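Local coordinates for protein glycosyltransferase (Streptomyces halstedii, PDB 3WAD) that belongs to the glycosyltransferases of the GT-B fold, whose two Rossmann-like domains face each other, and is present here as a dimer, at residues 230-239 / 300-310; 311-321 / 332-341. All blocks are in the same frame, centred on the assembly; numbering follows the deposited sequence.

Contact 1: 230-239 / 300-310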
loop_
_atom_site.group_PDB
_atom_site.type_symbol
_atom_site.label_atom_id
_atom_site.label_comp_id
_atom_site.label_asym_id
_atom_site.label_seq_id
_atom_site.Cartn_x
_atom_site.Cartn_y
_atom_site.Cartn_z
ATOM N N ASN B 230 1.023 -7.113 -8.061
ATOM C CA ASN B 230 1.047 -8.568 -7.995
ATOM C C ASN B 230 0.581 -9.236 -6.683
ATOM O O ASN B 230 0.457 -10.483 -6.613
ATOM C CB ASN B 230 2.411 -9.073 -8.496
ATOM C CG ASN B 230 2.716 -8.549 -9.903
ATOM O OD1 ASN B 230 1.798 -8.425 -10.772
ATOM N ND2 ASN B 230 3.955 -8.162 -10.113
ATOM N N GLY B 231 0.277 -8.422 -5.659
ATOM C CA GLY B 231 -0.276 -8.958 -4.391
ATOM C C GLY B 231 0.878 -9.143 -3.434
ATOM O O GLY B 231 2.000 -8.898 -3.792
ATOM N N PRO B 232 0.619 -9.499 -2.162
ATOM C CA PRO B 232 1.778 -9.745 -1.238
ATOM C C PRO B 232 2.937 -10.645 -1.783
ATOM O O PRO B 232 2.755 -11.511 -2.600
ATOM C CB PRO B 232 1.112 -10.394 -0.022
ATOM C CG PRO B 232 -0.268 -11.044 -0.637
ATOM C CD PRO B 232 -0.679 -9.909 -1.581
ATOM N N ALA B 233 4.156 -10.398 -1.381
ATOM C CA ALA B 233 5.258 -11.062 -2.034
ATOM C C ALA B 233 6.401 -11.220 -1.084
ATOM O O ALA B 233 6.708 -10.306 -0.335
ATOM C CB ALA B 233 5.715 -10.269 -3.320
ATOM N N VAL B 234 6.994 -12.406 -1.096
ATOM C CA VAL B 234 8.194 -12.746 -0.311
ATOM C C VAL B 234 9.239 -13.258 -1.310
ATOM O O VAL B 234 8.938 -14.116 -2.147
ATOM C CB VAL B 234 7.890 -13.816 0.721
ATOM C CG1 VAL B 234 9.154 -14.177 1.521
ATOM C CG2 VAL B 234 6.751 -13.327 1.648
ATOM N N LEU B 235 10.426 -12.684 -1.324
ATOM C CA LEU B 235 11.406 -13.105 -2.303
ATOM C C LEU B 235 11.920 -14.481 -1.899
ATOM O O LEU B 235 12.424 -14.599 -0.798
ATOM C CB LEU B 235 12.556 -12.143 -2.312
ATOM C CG LEU B 235 13.053 -11.672 -3.661
ATOM C CD1 LEU B 235 11.989 -10.659 -4.146
ATOM C CD2 LEU B 235 14.453 -11.017 -3.479
ATOM N N PRO B 236 11.753 -15.524 -2.753
ATOM C CA PRO B 236 12.326 -16.819 -2.341
ATOM C C PRO B 236 13.843 -16.856 -2.543
ATOM O O PRO B 236 14.403 -16.062 -3.324
ATOM C CB PRO B 236 11.607 -17.836 -3.233
ATOM C CG PRO B 236 11.363 -17.091 -4.504
ATOM C CD PRO B 236 11.084 -15.627 -4.063
ATOM N N ASP B 237 14.501 -17.759 -1.825
ATOM C CA ASP B 237 15.947 -17.837 -1.855
ATOM C C ASP B 237 16.436 -18.017 -3.278
ATOM O O ASP B 237 17.390 -17.401 -3.719
ATOM C CB ASP B 237 16.404 -19.038 -1.034
ATOM C CG ASP B 237 16.656 -18.696 0.426
ATOM O OD1 ASP B 237 16.738 -19.615 1.277
ATOM O OD2 ASP B 237 16.793 -17.504 0.738
ATOM N N TRP B 238 15.761 -18.867 -4.013
ATOM C CA TRP B 238 16.263 -19.260 -5.304
ATOM C C TRP B 238 16.256 -18.087 -6.312
ATOM O O TRP B 238 17.152 -18.004 -7.165
ATOM C CB TRP B 238 15.500 -20.502 -5.777
ATOM C CG TRP B 238 14.096 -20.240 -6.018
ATOM C CD1 TRP B 238 13.030 -20.534 -5.196
ATOM C CD2 TRP B 238 13.556 -19.593 -7.176
ATOM N NE1 TRP B 238 11.859 -20.115 -5.795
ATOM C CE2 TRP B 238 12.159 -19.533 -7.005
ATOM C CE3 TRP B 238 14.128 -19.066 -8.354
ATOM C CZ2 TRP B 238 11.320 -18.974 -7.960
ATOM C CZ3 TRP B 238 13.302 -18.509 -9.298
ATOM C CH2 TRP B 238 11.900 -18.469 -9.093
ATOM N N LEU B 239 15.283 -17.166 -6.188
ATOM C CA LEU B 239 15.302 -15.884 -6.931
ATOM C C LEU B 239 16.445 -14.953 -6.534
ATOM O O LEU B 239 16.771 -14.006 -7.250
ATOM C CB LEU B 239 13.987 -15.117 -6.792
ATOM C CG LEU B 239 13.005 -15.196 -7.955
ATOM C CD1 LEU B 239 11.781 -14.393 -7.691
ATOM C CD2 LEU B 239 13.674 -14.729 -9.215
ATOM N N ARG B 300 11.654 -25.505 -12.759
ATOM C CA ARG B 300 11.245 -25.349 -11.345
ATOM C C ARG B 300 9.763 -25.111 -11.206
ATOM O O ARG B 300 9.214 -24.141 -11.762
ATOM C CB ARG B 300 11.997 -24.193 -10.673
ATOM C CG ARG B 300 11.502 -23.901 -9.240
ATOM C CD ARG B 300 12.196 -22.661 -8.668
ATOM N NE ARG B 300 13.640 -22.652 -8.934
ATOM C CZ ARG B 300 14.567 -23.116 -8.070
ATOM N NH1 ARG B 300 14.225 -23.607 -6.876
ATOM N NH2 ARG B 300 15.853 -23.090 -8.393
ATOM N N ALA B 301 9.091 -25.955 -10.470
ATOM C CA ALA B 301 7.640 -25.784 -10.298
ATOM C C ALA B 301 7.397 -25.047 -8.977
ATOM O O ALA B 301 8.055 -25.313 -7.994
ATOM C CB ALA B 301 6.924 -27.090 -10.311
ATOM N N VAL B 302 6.473 -24.097 -8.964
ATOM C CA VAL B 302 6.362 -23.153 -7.856
ATOM C C VAL B 302 4.858 -22.858 -7.813
ATOM O O VAL B 302 4.236 -22.774 -8.856
ATOM C CB VAL B 302 7.242 -21.980 -8.248
ATOM C CG1 VAL B 302 6.455 -20.748 -8.375
ATOM C CG2 VAL B 302 8.493 -21.933 -7.405
ATOM N N ASP B 303 4.210 -22.810 -6.661
ATOM C CA ASP B 303 2.754 -22.577 -6.720
ATOM C C ASP B 303 2.452 -21.108 -7.065
ATOM O O ASP B 303 1.400 -20.819 -7.591
ATOM C CB ASP B 303 2.058 -22.951 -5.422
ATOM C CG ASP B 303 2.531 -22.103 -4.260
ATOM O OD1 ASP B 303 3.772 -21.949 -4.096
ATOM O OD2 ASP B 303 1.681 -21.599 -3.484
ATOM N N PHE B 304 3.384 -20.205 -6.766
ATOM C CA PHE B 304 3.222 -18.771 -7.085
ATOM C C PHE B 304 4.575 -18.125 -7.166
ATOM O O PHE B 304 5.467 -18.505 -6.417
ATOM C CB PHE B 304 2.337 -17.998 -6.073
ATOM C CG PHE B 304 2.382 -16.458 -6.259
ATOM C CD1 PHE B 304 1.564 -15.815 -7.218
ATOM C CD2 PHE B 304 3.263 -15.655 -5.471
ATOM C CE1 PHE B 304 1.619 -14.385 -7.370
ATOM C CE2 PHE B 304 3.334 -14.225 -5.624
ATOM C CZ PHE B 304 2.506 -13.599 -6.577
ATOM N N VAL B 305 4.746 -17.171 -8.096
ATOM C CA VAL B 305 5.963 -16.341 -8.095
ATOM C C VAL B 305 5.658 -14.860 -8.348
ATOM O O VAL B 305 4.862 -14.553 -9.228
ATOM C CB VAL B 305 6.984 -16.847 -9.117
ATOM C CG1 VAL B 305 6.455 -16.607 -10.562
ATOM C CG2 VAL B 305 8.366 -16.200 -8.845
ATOM N N PRO B 306 6.282 -13.948 -7.573
ATOM C CA PRO B 306 6.196 -12.481 -7.855
ATOM C C PRO B 306 6.882 -12.071 -9.179
ATOM O O PRO B 306 8.113 -12.018 -9.280
ATOM C CB PRO B 306 6.859 -11.855 -6.636
ATOM C CG PRO B 306 7.883 -12.937 -6.142
ATOM C CD PRO B 306 7.144 -14.253 -6.407
ATOM N N LEU B 307 6.063 -11.772 -10.191
ATOM C CA LEU B 307 6.507 -11.518 -11.550
ATOM C C LEU B 307 7.513 -10.388 -11.619
ATOM O O LEU B 307 8.436 -10.414 -12.413
ATOM C CB LEU B 307 5.313 -11.118 -12.424
ATOM C CG LEU B 307 4.677 -12.148 -13.352
ATOM C CD1 LEU B 307 5.175 -13.589 -13.159
ATOM C CD2 LEU B 307 3.171 -12.034 -13.310
ATOM N N HIS B 308 7.296 -9.348 -10.808
ATOM C CA HIS B 308 8.193 -8.210 -10.849
ATOM C C HIS B 308 9.519 -8.644 -10.303
ATOM O O HIS B 308 10.473 -8.038 -10.660
ATOM C CB HIS B 308 7.655 -7.046 -10.034
ATOM C CG HIS B 308 7.275 -7.432 -8.637
ATOM N ND1 HIS B 308 8.050 -7.129 -7.536
ATOM C CD2 HIS B 308 6.198 -8.108 -8.170
ATOM C CE1 HIS B 308 7.467 -7.611 -6.444
ATOM N NE2 HIS B 308 6.339 -8.206 -6.805
ATOM N N ALA B 309 9.629 -9.699 -9.471
ATOM C CA ALA B 309 11.038 -10.142 -9.084
ATOM C C ALA B 309 11.655 -11.061 -10.114
ATOM O O ALA B 309 12.882 -11.003 -10.365
ATOM C CB ALA B 309 11.119 -10.808 -7.720
ATOM N N LEU B 310 10.781 -11.860 -10.734
ATOM C CA LEU B 310 11.173 -12.847 -11.756
ATOM C C LEU B 310 11.445 -12.211 -13.144
ATOM O O LEU B 310 12.496 -12.442 -13.737
ATOM C CB LEU B 310 10.093 -13.973 -11.873
ATOM C CG LEU B 310 10.386 -15.116 -12.876
ATOM C CD1 LEU B 310 11.685 -15.890 -12.586
ATOM C CD2 LEU B 310 9.189 -16.085 -12.874
HETATM O O HOH W 1 3.504 -7.575 -5.410
#
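The indole ring of W238 carries the guanidinium of R300 on one face. The two planes are 3° apart, with their centres 4.0 Å from each other. This is a stack with cation-pi character. It ties segment 230-239 to strand 299-302, the outermost on its side of the C-terminal Rossmann-like sheet within the chain of this GT-B fold. The R300 chain starts extended and bends at chi3 (-44°), which turns the guanidinium back over the ring. R300 CD adds a CH-pi contact, 3.7 Å from the centroid of the five-membered ring of W238. P236 and L239 lie on the opposite face of the indole. L310 CD1 approaches the ring at its edge, while V302 and V305 meet it obliquely.

L239 continues the apolar layer toward helix 307-310. Its CD1 branch lies 3.6 Å from A309 CB and also touches V305 CG2; its CD2 branch reaches L310. L235 CD1 comes to the same A309 methyl. P306, at the N-cap position of the helix, packs its CB 3.8 Å from A233 CB. Its carbonyl O accepts from both A309 N and L310 N, closing the first turn.

The far end is more polar. The amide of N230 lies nearly coplanar with the H308 ring, at its edge. N230 OD1 accepts a hydrogen bond from N328 ND2 of helix 323-332. A233 and V234 extend a parallel beta ladder into the second subunit, so this margin lies at the dimer interface. One water donates to G231 O at 2.6 Å and accepts a weak bond from H308 NE2 at 3.2 Å.

Contact 2: 311-321 / 332-341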
loop_
_atom_site.group_PDB
_atom_site.type_symbol
_atom_site.label_atom_id
_atom_site.label_comp_id
_atom_site.label_asym_id
_atom_site.label_seq_id
_atom_site.Cartn_x
_atom_site.Cartn_y
_atom_site.Cartn_z
ATOM N N LEU B 311 10.496 -11.455 -13.678
ATOM C CA LEU B 311 10.593 -11.066 -15.083
ATOM C C LEU B 311 11.859 -10.301 -15.517
ATOM O O LEU B 311 12.236 -10.419 -16.651
ATOM C CB LEU B 311 9.334 -10.339 -15.580
ATOM C CG LEU B 311 8.089 -11.201 -15.719
ATOM C CD1 LEU B 311 7.032 -10.292 -16.172
ATOM C CD2 LEU B 311 8.313 -12.360 -16.752
ATOM N N PRO B 312 12.491 -9.471 -14.639
ATOM C CA PRO B 312 13.768 -8.798 -15.070
ATOM C C PRO B 312 14.870 -9.752 -15.585
ATOM O O PRO B 312 15.769 -9.343 -16.339
ATOM C CB PRO B 312 14.229 -8.113 -13.794
ATOM C CG PRO B 312 12.908 -7.796 -13.094
ATOM C CD PRO B 312 12.113 -9.043 -13.275
ATOM N N SER B 313 14.814 -11.006 -15.171
ATOM C CA SER B 313 15.762 -11.976 -15.649
ATOM C C SER B 313 15.199 -12.945 -16.722
ATOM O O SER B 313 15.844 -13.928 -17.015
ATOM C CB SER B 313 16.303 -12.769 -14.448
ATOM O OG SER B 313 15.304 -13.602 -13.879
ATOM N N CYS B 314 14.024 -12.687 -17.314
ATOM C CA CYS B 314 13.403 -13.718 -18.201
ATOM C C CYS B 314 13.507 -13.329 -19.641
ATOM O O CYS B 314 13.253 -12.192 -19.947
ATOM C CB CYS B 314 11.913 -13.930 -17.927
ATOM S SG CYS B 314 11.666 -14.839 -16.436
ATOM N N ALA B 315 13.796 -14.278 -20.520
ATOM C CA ALA B 315 13.773 -13.993 -21.969
ATOM C C ALA B 315 12.351 -14.115 -22.521
ATOM O O ALA B 315 12.082 -13.647 -23.615
ATOM C CB ALA B 315 14.750 -14.953 -22.767
ATOM N N ALA B 316 11.440 -14.774 -21.802
ATOM C CA ALA B 316 10.078 -14.923 -22.338
ATOM C C ALA B 316 9.084 -15.234 -21.238
ATOM O O ALA B 316 9.469 -15.766 -20.192
ATOM C CB ALA B 316 10.047 -15.996 -23.432
ATOM N N ILE B 317 7.814 -14.922 -21.465
ATOM C CA ILE B 317 6.775 -15.413 -20.554
ATOM C C ILE B 317 5.678 -15.975 -21.423
ATOM O O ILE B 317 5.274 -15.372 -22.413
ATOM C CB ILE B 317 6.199 -14.275 -19.623
ATOM C CG1 ILE B 317 5.113 -14.828 -18.669
ATOM C CG2 ILE B 317 5.760 -13.099 -20.467
ATOM C CD1 ILE B 317 4.932 -13.972 -17.422
ATOM N N VAL B 318 5.197 -17.127 -21.015
ATOM C CA VAL B 318 4.131 -17.868 -21.709
ATOM C C VAL B 318 2.936 -17.768 -20.829
ATOM O O VAL B 318 3.009 -18.247 -19.681
ATOM C CB VAL B 318 4.542 -19.394 -21.836
ATOM C CG1 VAL B 318 3.513 -20.178 -22.638
ATOM C CG2 VAL B 318 5.916 -19.512 -22.498
ATOM N N HIS B 319 1.828 -17.206 -21.325
ATOM C CA HIS B 319 0.704 -16.995 -20.419
ATOM C C HIS B 319 -0.634 -16.839 -21.185
ATOM O O HIS B 319 -0.660 -16.895 -22.434
ATOM C CB HIS B 319 1.032 -15.788 -19.486
ATOM C CG HIS B 319 0.956 -14.462 -20.168
ATOM N ND1 HIS B 319 1.922 -14.005 -21.036
ATOM C CD2 HIS B 319 -0.022 -13.533 -20.173
ATOM C CE1 HIS B 319 1.569 -12.817 -21.495
ATOM N NE2 HIS B 319 0.392 -12.508 -20.990
ATOM N N HIS B 320 -1.747 -16.676 -20.466
ATOM C CA HIS B 320 -3.045 -16.641 -21.148
ATOM C C HIS B 320 -3.522 -15.268 -21.618
ATOM O O HIS B 320 -4.682 -15.146 -22.126
ATOM C CB HIS B 320 -4.102 -17.299 -20.319
ATOM C CG HIS B 320 -4.616 -16.426 -19.235
ATOM N ND1 HIS B 320 -3.940 -16.243 -18.043
ATOM C CD2 HIS B 320 -5.743 -15.663 -19.160
ATOM C CE1 HIS B 320 -4.643 -15.425 -17.271
ATOM N NE2 HIS B 320 -5.741 -15.060 -17.925
ATOM N N GLY B 321 -2.640 -14.260 -21.509
ATOM C CA GLY B 321 -2.905 -12.944 -22.097
ATOM C C GLY B 321 -3.739 -11.951 -21.261
ATOM O O GLY B 321 -4.217 -10.936 -21.800
ATOM N N TYR B 332 8.472 -4.812 -17.946
ATOM C CA TYR B 332 9.804 -5.391 -17.930
ATOM C C TYR B 332 10.338 -5.681 -19.377
ATOM O O TYR B 332 11.448 -6.171 -19.525
ATOM C CB TYR B 332 9.897 -6.611 -16.955
ATOM C CG TYR B 332 9.573 -6.138 -15.548
ATOM C CD1 TYR B 332 10.474 -5.278 -14.845
ATOM C CD2 TYR B 332 8.322 -6.399 -14.980
ATOM C CE1 TYR B 332 10.130 -4.740 -13.583
ATOM C CE2 TYR B 332 7.987 -5.904 -13.717
ATOM C CZ TYR B 332 8.878 -5.066 -13.040
ATOM O OH TYR B 332 8.542 -4.599 -11.827
ATOM N N GLY B 333 9.571 -5.362 -20.418
ATOM C CA GLY B 333 10.105 -5.470 -21.824
ATOM C C GLY B 333 10.344 -6.934 -22.244
ATOM O O GLY B 333 11.398 -7.294 -22.815
ATOM N N VAL B 334 9.389 -7.814 -21.932
ATOM C CA VAL B 334 9.669 -9.251 -22.047
ATOM C C VAL B 334 8.782 -9.808 -23.157
ATOM O O VAL B 334 7.580 -9.611 -23.127
ATOM C CB VAL B 334 9.446 -10.026 -20.668
ATOM C CG1 VAL B 334 9.721 -11.531 -20.806
ATOM C CG2 VAL B 334 10.367 -9.455 -19.537
ATOM N N PRO B 335 9.372 -10.513 -24.136
ATOM C CA PRO B 335 8.546 -11.147 -25.164
ATOM C C PRO B 335 7.573 -12.164 -24.578
ATOM O O PRO B 335 7.827 -12.769 -23.534
ATOM C CB PRO B 335 9.558 -11.870 -26.036
ATOM C CG PRO B 335 10.844 -11.184 -25.814
ATOM C CD PRO B 335 10.806 -10.788 -24.343
ATOM N N GLN B 336 6.470 -12.355 -25.287
ATOM C CA GLN B 336 5.345 -13.120 -24.813
ATOM C C GLN B 336 5.008 -14.280 -25.750
ATOM O O GLN B 336 5.051 -14.137 -26.971
ATOM C CB GLN B 336 4.119 -12.196 -24.692
ATOM C CG GLN B 336 4.282 -11.154 -23.667
ATOM C CD GLN B 336 3.091 -10.203 -23.637
ATOM O OE1 GLN B 336 2.021 -10.564 -23.201
ATOM N NE2 GLN B 336 3.266 -9.011 -24.156
ATOM N N LEU B 337 4.637 -15.421 -25.167
ATOM C CA LEU B 337 3.891 -16.399 -25.906
ATOM C C LEU B 337 2.525 -16.455 -25.253
ATOM O O LEU B 337 2.411 -16.741 -24.059
ATOM C CB LEU B 337 4.670 -17.747 -25.960
ATOM C CG LEU B 337 4.139 -19.112 -26.382
ATOM C CD1 LEU B 337 3.003 -19.082 -27.338
ATOM C CD2 LEU B 337 5.299 -20.132 -26.739
ATOM N N ILE B 338 1.519 -16.081 -26.023
ATOM C CA ILE B 338 0.161 -15.890 -25.510
ATOM C C ILE B 338 -0.691 -17.025 -25.984
ATOM O O ILE B 338 -0.741 -17.302 -27.165
ATOM C CB ILE B 338 -0.446 -14.481 -25.952
ATOM C CG1 ILE B 338 0.462 -13.343 -25.476
ATOM C CG2 ILE B 338 -1.863 -14.255 -25.329
ATOM C CD1 ILE B 338 0.270 -12.000 -26.202
ATOM N N VAL B 339 -1.322 -17.715 -25.062
ATOM C CA VAL B 339 -2.339 -18.669 -25.399
ATOM C C VAL B 339 -3.687 -18.049 -24.921
ATOM O O VAL B 339 -4.094 -18.272 -23.780
ATOM C CB VAL B 339 -2.082 -20.046 -24.720
ATOM C CG1 VAL B 339 -3.257 -21.053 -25.008
ATOM C CG2 VAL B 339 -0.788 -20.658 -25.215
ATOM N N PRO B 340 -4.384 -17.274 -25.795
ATOM C CA PRO B 340 -5.438 -16.405 -25.207
ATOM C C PRO B 340 -6.602 -17.152 -24.574
ATOM O O PRO B 340 -7.112 -18.135 -25.096
ATOM C CB PRO B 340 -5.934 -15.544 -26.373
ATOM C CG PRO B 340 -4.883 -15.668 -27.501
ATOM C CD PRO B 340 -4.012 -16.890 -27.177
ATOM N N ASN B 341 -7.005 -16.669 -23.419
ATOM C CA ASN B 341 -8.217 -17.096 -22.855
ATOM C C ASN B 341 -9.290 -16.200 -23.503
ATOM O O ASN B 341 -8.991 -15.444 -24.409
ATOM C CB ASN B 341 -8.132 -16.965 -21.340
ATOM C CG ASN B 341 -9.211 -17.746 -20.641
ATOM O OD1 ASN B 341 -9.012 -18.143 -19.507
ATOM N ND2 ASN B 341 -10.382 -17.976 -21.315
#
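V318 and L337 lie side by side on one face of a parallel sheet and point the same way, with V318 CG1 3.9 Å from L337 CG. On the other face I317 and Q336 do the same, I317 CG2 meeting Q336 CG at 4.0 Å. These pairs sit on strands 316-319 and 336-338, whose axes run 13° apart. The H319 ring and the Q336 amide are modelled too close for their relation to be trusted. H319 ND1 is buried here with no partner in the model.

Backbone bonds join the strands. I317 N donates to P335 O, and I317 O accepts from L337 N. H319 N then donates to L337 O at 2.8 Å, almost straight in line with the carbonyl. H319 O takes V339 N, and past the strand ends N341 N reaches H320 O.

Before the strands, V334 wedges its two methyls against segment 311-321: CG2 lies 3.6 Å from L311 O, and CG1 packs on A316 CA. P312 lies over one face of the Y332 ring. The Y332 hydroxyl is hydrogen-bonded to E30 of the second subunit.

The two strands and helix 323-332 form a beta-alpha-beta unit of the C-terminal domain. Helix 323-332 packs on I317, H319 and Q336. Helix 369-381 packs on A316 and L337, strand 247-251 flanks strand 314-319, and helix 346-355 lies against I338.

In the fold
Contact 2 lies in the core, where most touching residues are buried. Contact 1 is only partly buried. It joins segment 230-239 to helix 307-310 and to the outermost strand, within the chain, on one side of the C-terminal sheet. Contact 2 joins two inner strands of that sheet through backbone hydrogen bonds. Contact 1 relies on side chains instead: a cation-pi stack and apolar packing, with a water bridge at the rim. Helix 307-310 is followed, after the 3-10 segment 311-312, by strand 314-319. The contacts also touch, with H308 CB 3.2 Å from Y332 OH and L307 packing on I317. Both reach the second subunit.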